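Local coordinates for cell wall surface anchor family protein (Streptococcus agalactiae serogroup V, PDB 3TXA) that forms the adhesive tip pilin of a Group B Streptococcus pilus, probably mediating attachment to host tissue through a metal-binding von Willebrand factor A domain, at residues K155-V160 with V625-V630; E557-N562 with D629-D634. All blocks are in the same frame, centred on the assembly; numbering follows the deposited sequence.

How the contacts relate
The strand holding 155-160 comes first; the chain then runs through the parallel-stranded von Willebrand factor A domain with its magnesium site before it returns to the sheet that contains strand 153-168. There it lays down 557-562 and later comes back along strand 623-632. That return closes both contacts: contact 2 ends a helix-free excursion of 66 residues, half of it strand, whereas contact 1 closes a loop of 464 residues that spans the whole inserted domain. Contact 2 opens inside the loop of contact 1 but closes beyond it, so the two interleave rather than nest, sharing Asp629 and Val630. Their centres lie about 13 Å apart along one antiparallel sheet, and they touch where Tyr628 CD1 packs 3.4 Å from Phe558 CE1.

Contact 1: K155-V160 with V625-V630; sequences KIELTV and VLTYDV
Val625 lies against Thr159 and Glu157 where strand 623-632 of the Ig-like fold runs antiparallel to strand 153-168, joining chain from before and after the von Willebrand factor A domain in one sheet. Val625 CG1 meets Thr159 CG2 at 3.8 Å and also packs along the extended chain of Glu157, whose carboxylate goes on to a salt bridge with Lys142. Leu626 forms a hydrogen-bonded pair with Leu158: its N gives a nearly straight bond to Leu158 O (176°), while its O accepts from Leu158 N at 2.7 Å. Their CB atoms touch on the buried face, beside Val548 and Tyr571. Thr627, on the face of Lys155 and Glu157, turns its methyl toward Glu157 CB. Tyr628 again pairs with two backbone bonds, here to Ile156. Its chi1 of 61° sets CG between backbone N and carbonyl carbon, and the ring lies beside Ile156, whose CB sits over one face, 3.8 Å from the centroid, in a CH-pi contact. On the other face, Lys155 bends at its far end, so that NZ meets the syn lone pair of Asp629 OD1 at 2.8 Å. Last, Val630 CG2 reaches Ile156 CG1 at 3.9 Å.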
loop_
_atom_site.group_PDB
_atom_site.type_symbol
_atom_site.label_atom_id
_atom_site.label_comp_id
_atom_site.label_asym_id
_atom_site.label_seq_id
_atom_site.Cartn_x
_atom_site.Cartn_y
_atom_site.Cartn_z
ATOM N N LYS A 155 -4.763 -7.552 -43.194
ATOM C CA LYS A 155 -5.625 -7.409 -42.038
ATOM C C LYS A 155 -4.972 -6.446 -41.059
ATOM O O LYS A 155 -3.956 -6.779 -40.435
ATOM C CB LYS A 155 -5.810 -8.761 -41.366
ATOM C CG LYS A 155 -6.787 -8.789 -40.233
ATOM C CD LYS A 155 -7.026 -10.217 -39.783
ATOM C CE LYS A 155 -8.515 -10.514 -39.651
ATOM N NZ LYS A 155 -9.276 -10.310 -40.939
ATOM N N ILE A 156 -5.570 -5.258 -40.920
ATOM C CA ILE A 156 -5.102 -4.232 -39.994
ATOM C C ILE A 156 -5.606 -4.497 -38.585
ATOM O O ILE A 156 -6.766 -4.835 -38.390
ATOM C CB ILE A 156 -5.552 -2.811 -40.441
ATOM C CG1 ILE A 156 -5.185 -2.540 -41.909
ATOM C CG2 ILE A 156 -4.985 -1.733 -39.526
ATOM C CD1 ILE A 156 -3.704 -2.623 -42.261
ATOM N N GLU A 157 -4.719 -4.361 -37.613
ATOM C CA GLU A 157 -5.110 -4.354 -36.214
ATOM C C GLU A 157 -4.802 -2.980 -35.589
ATOM O O GLU A 157 -3.715 -2.411 -35.797
ATOM C CB GLU A 157 -4.437 -5.495 -35.428
ATOM C CG GLU A 157 -4.507 -5.337 -33.905
ATOM C CD GLU A 157 -3.955 -6.518 -33.116
ATOM O OE1 GLU A 157 -4.697 -7.515 -32.951
ATOM O OE2 GLU A 157 -2.803 -6.444 -32.611
ATOM N N LEU A 158 -5.772 -2.471 -34.827
ATOM C CA LEU A 158 -5.669 -1.201 -34.141
ATOM C C LEU A 158 -6.024 -1.458 -32.683
ATOM O O LEU A 158 -6.998 -2.160 -32.402
ATOM C CB LEU A 158 -6.667 -0.225 -34.753
ATOM C CG LEU A 158 -6.307 1.249 -34.788
ATOM C CD1 LEU A 158 -6.196 1.726 -36.229
ATOM C CD2 LEU A 158 -7.373 2.019 -34.111
ATOM N N THR A 159 -5.242 -0.904 -31.756
ATOM C CA THR A 159 -5.436 -1.151 -30.311
ATOM C C THR A 159 -5.245 0.136 -29.522
ATOM O O THR A 159 -4.448 1.001 -29.911
ATOM C CB THR A 159 -4.422 -2.168 -29.730
ATOM O OG1 THR A 159 -3.116 -1.582 -29.718
ATOM C CG2 THR A 159 -4.378 -3.488 -30.543
ATOM N N VAL A 160 -5.975 0.249 -28.413
ATOM C CA VAL A 160 -5.947 1.418 -27.543
ATOM C C VAL A 160 -6.048 0.921 -26.107
ATOM O O VAL A 160 -6.993 0.206 -25.761
ATOM C CB VAL A 160 -7.133 2.396 -27.846
ATOM C CG1 VAL A 160 -7.079 3.644 -26.955
ATOM C CG2 VAL A 160 -7.158 2.801 -29.324
ATOM N N VAL A 625 -9.457 -3.847 -29.241
ATOM C CA VAL A 625 -8.709 -4.222 -30.412
ATOM C C VAL A 625 -9.654 -4.213 -31.567
ATOM O O VAL A 625 -10.699 -4.872 -31.507
ATOM C CB VAL A 625 -8.081 -5.642 -30.267
ATOM C CG1 VAL A 625 -7.151 -5.967 -31.477
ATOM C CG2 VAL A 625 -7.341 -5.790 -28.938
ATOM N N LEU A 626 -9.300 -3.454 -32.604
ATOM C CA LEU A 626 -10.097 -3.360 -33.823
ATOM C C LEU A 626 -9.320 -4.030 -34.921
ATOM O O LEU A 626 -8.156 -3.667 -35.150
ATOM C CB LEU A 626 -10.346 -1.904 -34.228
ATOM C CG LEU A 626 -11.143 -1.707 -35.517
ATOM C CD1 LEU A 626 -12.605 -1.987 -35.292
ATOM C CD2 LEU A 626 -10.967 -0.324 -36.062
ATOM N N THR A 627 -9.937 -5.015 -35.583
ATOM C CA THR A 627 -9.390 -5.555 -36.841
ATOM C C THR A 627 -10.380 -5.323 -37.978
ATOM O O THR A 627 -11.618 -5.387 -37.776
ATOM C CB THR A 627 -9.008 -7.087 -36.762
ATOM O OG1 THR A 627 -10.179 -7.873 -36.540
ATOM C CG2 THR A 627 -8.073 -7.378 -35.630
ATOM N N TYR A 628 -9.824 -5.069 -39.160
ATOM C CA TYR A 628 -10.588 -4.971 -40.395
ATOM C C TYR A 628 -9.730 -5.387 -41.595
ATOM O O TYR A 628 -8.546 -5.625 -41.422
ATOM C CB TYR A 628 -11.106 -3.563 -40.562
ATOM C CG TYR A 628 -10.041 -2.501 -40.647
ATOM C CD1 TYR A 628 -9.548 -2.077 -41.868
ATOM C CD2 TYR A 628 -9.553 -1.891 -39.505
ATOM C CE1 TYR A 628 -8.589 -1.075 -41.947
ATOM C CE2 TYR A 628 -8.607 -0.899 -39.566
ATOM C CZ TYR A 628 -8.123 -0.488 -40.789
ATOM O OH TYR A 628 -7.163 0.499 -40.846
ATOM N N ASP A 629 -10.303 -5.478 -42.798
ATOM C CA ASP A 629 -9.516 -5.862 -43.987
ATOM C C ASP A 629 -9.328 -4.732 -45.020
ATOM O O ASP A 629 -10.209 -3.875 -45.191
ATOM C CB ASP A 629 -10.097 -7.115 -44.645
ATOM C CG ASP A 629 -10.033 -8.348 -43.733
ATOM O OD1 ASP A 629 -9.023 -8.513 -43.011
ATOM O OD2 ASP A 629 -10.991 -9.164 -43.728
ATOM N N VAL A 630 -8.173 -4.720 -45.690
ATOM C CA VAL A 630 -7.893 -3.735 -46.743
ATOM C C VAL A 630 -7.284 -4.388 -47.986
ATOM O O VAL A 630 -6.743 -5.488 -47.925
ATOM C CB VAL A 630 -6.956 -2.590 -46.263
ATOM C CG1 VAL A 630 -7.632 -1.723 -45.233
ATOM C CG2 VAL A 630 -5.689 -3.143 -45.681
#

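Contact 2: E557-N562 with D629-D634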
loop_
_atom_site.group_PDB
_atom_site.type_symbol
_atom_site.label_atom_id
_atom_site.label_comp_id
_atom_site.label_asym_id
_atom_site.label_seq_id
_atom_site.Cartn_x
_atom_site.Cartn_y
_atom_site.Cartn_z
ATOM N N GLU A 557 -8.229 0.494 -50.348
ATOM C CA GLU A 557 -9.627 0.135 -50.461
ATOM C C GLU A 557 -9.987 -0.610 -49.178
ATOM O O GLU A 557 -9.376 -1.629 -48.852
ATOM C CB GLU A 557 -9.819 -0.758 -51.697
ATOM C CG GLU A 557 -11.265 -1.191 -52.072
ATOM C CD GLU A 557 -11.292 -2.247 -53.212
ATOM O OE1 GLU A 557 -10.869 -1.929 -54.341
ATOM O OE2 GLU A 557 -11.722 -3.403 -52.984
ATOM N N PHE A 558 -10.948 -0.079 -48.428
ATOM C CA PHE A 558 -11.458 -0.786 -47.277
ATOM C C PHE A 558 -12.204 -1.975 -47.855
ATOM O O PHE A 558 -12.874 -1.832 -48.874
ATOM C CB PHE A 558 -12.375 0.114 -46.458
ATOM C CG PHE A 558 -12.853 -0.507 -45.163
ATOM C CD1 PHE A 558 -12.117 -0.382 -44.009
ATOM C CD2 PHE A 558 -14.068 -1.197 -45.099
ATOM C CE1 PHE A 558 -12.576 -0.958 -42.834
ATOM C CE2 PHE A 558 -14.512 -1.777 -43.930
ATOM C CZ PHE A 558 -13.769 -1.661 -42.807
ATOM N N GLN A 559 -12.073 -3.148 -47.241
ATOM C CA GLN A 559 -12.769 -4.336 -47.758
ATOM C C GLN A 559 -14.137 -4.473 -47.185
ATOM O O GLN A 559 -14.313 -4.488 -45.984
ATOM C CB GLN A 559 -11.963 -5.630 -47.574
ATOM C CG GLN A 559 -10.693 -5.658 -48.420
ATOM C CD GLN A 559 -10.987 -5.594 -49.919
ATOM O OE1 GLN A 559 -11.269 -6.625 -50.558
ATOM N NE2 GLN A 559 -10.918 -4.385 -50.490
ATOM N N LEU A 560 -15.107 -4.554 -48.066
ATOM C CA LEU A 560 -16.463 -4.808 -47.670
ATOM C C LEU A 560 -16.811 -6.208 -48.166
ATOM O O LEU A 560 -16.483 -6.564 -49.293
ATOM C CB LEU A 560 -17.396 -3.753 -48.269
ATOM C CG LEU A 560 -17.072 -2.282 -47.990
ATOM C CD1 LEU A 560 -17.865 -1.344 -48.880
ATOM C CD2 LEU A 560 -17.384 -1.978 -46.570
ATOM N N LYS A 561 -17.475 -7.006 -47.339
ATOM C CA LYS A 561 -17.734 -8.399 -47.689
ATOM C C LYS A 561 -18.621 -8.534 -48.926
ATOM O O LYS A 561 -18.489 -9.509 -49.644
ATOM C CB LYS A 561 -18.294 -9.190 -46.491
ATOM C CG LYS A 561 -17.226 -9.873 -45.658
ATOM C CD LYS A 561 -17.792 -10.589 -44.447
ATOM C CE LYS A 561 -18.806 -11.752 -44.828
ATOM N NZ LYS A 561 -19.354 -12.497 -43.624
ATOM N N ASN A 562 -19.501 -7.561 -49.194
ATOM C CA ASN A 562 -20.348 -7.597 -50.388
ATOM C C ASN A 562 -19.936 -6.572 -51.410
ATOM O O ASN A 562 -20.660 -6.319 -52.366
ATOM C CB ASN A 562 -21.803 -7.351 -50.022
ATOM C CG ASN A 562 -22.013 -5.988 -49.349
ATOM O OD1 ASN A 562 -21.467 -4.969 -49.774
ATOM N ND2 ASN A 562 -22.804 -5.977 -48.278
ATOM N N ASP A 629 -10.303 -5.478 -42.798
ATOM C CA ASP A 629 -9.516 -5.862 -43.987
ATOM C C ASP A 629 -9.328 -4.732 -45.020
ATOM O O ASP A 629 -10.209 -3.875 -45.191
ATOM C CB ASP A 629 -10.097 -7.115 -44.645
ATOM C CG ASP A 629 -10.033 -8.348 -43.733
ATOM O OD1 ASP A 629 -9.023 -8.513 -43.011
ATOM O OD2 ASP A 629 -10.991 -9.164 -43.728
ATOM N N VAL A 630 -8.173 -4.720 -45.690
ATOM C CA VAL A 630 -7.893 -3.735 -46.743
ATOM C C VAL A 630 -7.284 -4.388 -47.986
ATOM O O VAL A 630 -6.743 -5.488 -47.925
ATOM C CB VAL A 630 -6.956 -2.590 -46.263
ATOM C CG1 VAL A 630 -7.632 -1.723 -45.233
ATOM C CG2 VAL A 630 -5.689 -3.143 -45.681
ATOM N N ARG A 631 -7.381 -3.692 -49.109
ATOM C CA ARG A 631 -6.764 -4.118 -50.360
ATOM C C ARG A 631 -6.127 -2.903 -51.020
ATOM O O ARG A 631 -6.683 -1.795 -50.984
ATOM C CB ARG A 631 -7.811 -4.701 -51.319
ATOM C CG ARG A 631 -7.298 -5.796 -52.270
ATOM C CD ARG A 631 -8.083 -5.825 -53.567
ATOM N NE ARG A 631 -7.659 -4.720 -54.437
ATOM C CZ ARG A 631 -8.420 -4.121 -55.358
ATOM N NH1 ARG A 631 -7.924 -3.118 -56.085
ATOM N NH2 ARG A 631 -9.676 -4.512 -55.549
ATOM N N LEU A 632 -4.956 -3.111 -51.617
ATOM C CA LEU A 632 -4.280 -2.052 -52.346
ATOM C C LEU A 632 -4.963 -1.848 -53.686
ATOM O O LEU A 632 -5.161 -2.800 -54.437
ATOM C CB LEU A 632 -2.809 -2.390 -52.515
ATOM C CG LEU A 632 -1.972 -1.431 -53.358
ATOM C CD1 LEU A 632 -0.829 -0.815 -52.566
ATOM C CD2 LEU A 632 -1.470 -2.200 -54.567
ATOM N N LYS A 633 -5.339 -0.606 -53.972
ATOM C CA LYS A 633 -6.102 -0.277 -55.175
ATOM C C LYS A 633 -5.338 -0.626 -56.450
ATOM O O LYS A 633 -4.102 -0.645 -56.438
ATOM C CB LYS A 633 -6.473 1.203 -55.163
ATOM C CG LYS A 633 -7.536 1.552 -54.147
ATOM C CD LYS A 633 -8.003 2.963 -54.338
ATOM C CE LYS A 633 -9.487 3.075 -54.094
ATOM N NZ LYS A 633 -9.880 4.506 -54.009
ATOM N N ASP A 634 -6.069 -0.896 -57.536
ATOM C CA ASP A 634 -5.455 -1.300 -58.832
ATOM C C ASP A 634 -4.484 -0.269 -59.469
ATOM O O ASP A 634 -3.490 -0.659 -60.097
ATOM C CB ASP A 634 -6.526 -1.721 -59.864
ATOM C CG ASP A 634 -7.318 -2.956 -59.433
ATOM O OD1 ASP A 634 -6.708 -4.020 -59.142
ATOM O OD2 ASP A 634 -8.568 -2.857 -59.403
#
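Glu557 and Arg631 form an antiparallel hydrogen-bonded pair where the short strand 556-558 of the Ig-like domain adds to the sheet beside the end of strand 623-632. Backbone bonds set the register. Glu557 N gives to Arg631 O at 2.8 Å and Arg631 N returns to Glu557 O; beyond the non-hydrogen-bonded pair Phe558 and Val630, Gln559 N reaches Asp629 O at 2.9 Å, approaching from above the carbonyl plane. Carbon atoms also pack on backbone oxygens: Val630 CB lies 3.7 Å from Glu557 O, and Asp629 O sits over the rim of one face of the Phe558 ring, which also meets the rings of Tyr604 and Tyr628. In a carbon-carbon contact, Lys633 lays CG beside Glu557 CB.

Polar side chains interact on the face that carries Glu557 and Arg631. Gln559 folds back at chi2 (-62°), which brings its amide up against Arg631 CB, with NE2 3.2 Å from that carbon, and the same nitrogen donates to Glu557 OE2 at 2.8 Å. This bond helps fix the carboxylate, although it meets the oxygen from above the carboxylate plane. Arg631, bent at chi3, turns its NE and NH1 side to Leu632 O, and both nitrogens grip that oxygen from the same face of its plane, which should limit rotation of the guanidinium. NH1 also pairs with Asp634 OD2, making a three-residue charge network. The pairing with Glu557 is one of charges alone: the planes stand 72° apart, and Glu557 OE1 lies over the guanidinium face, 3.1 Å from Arg631 NH2.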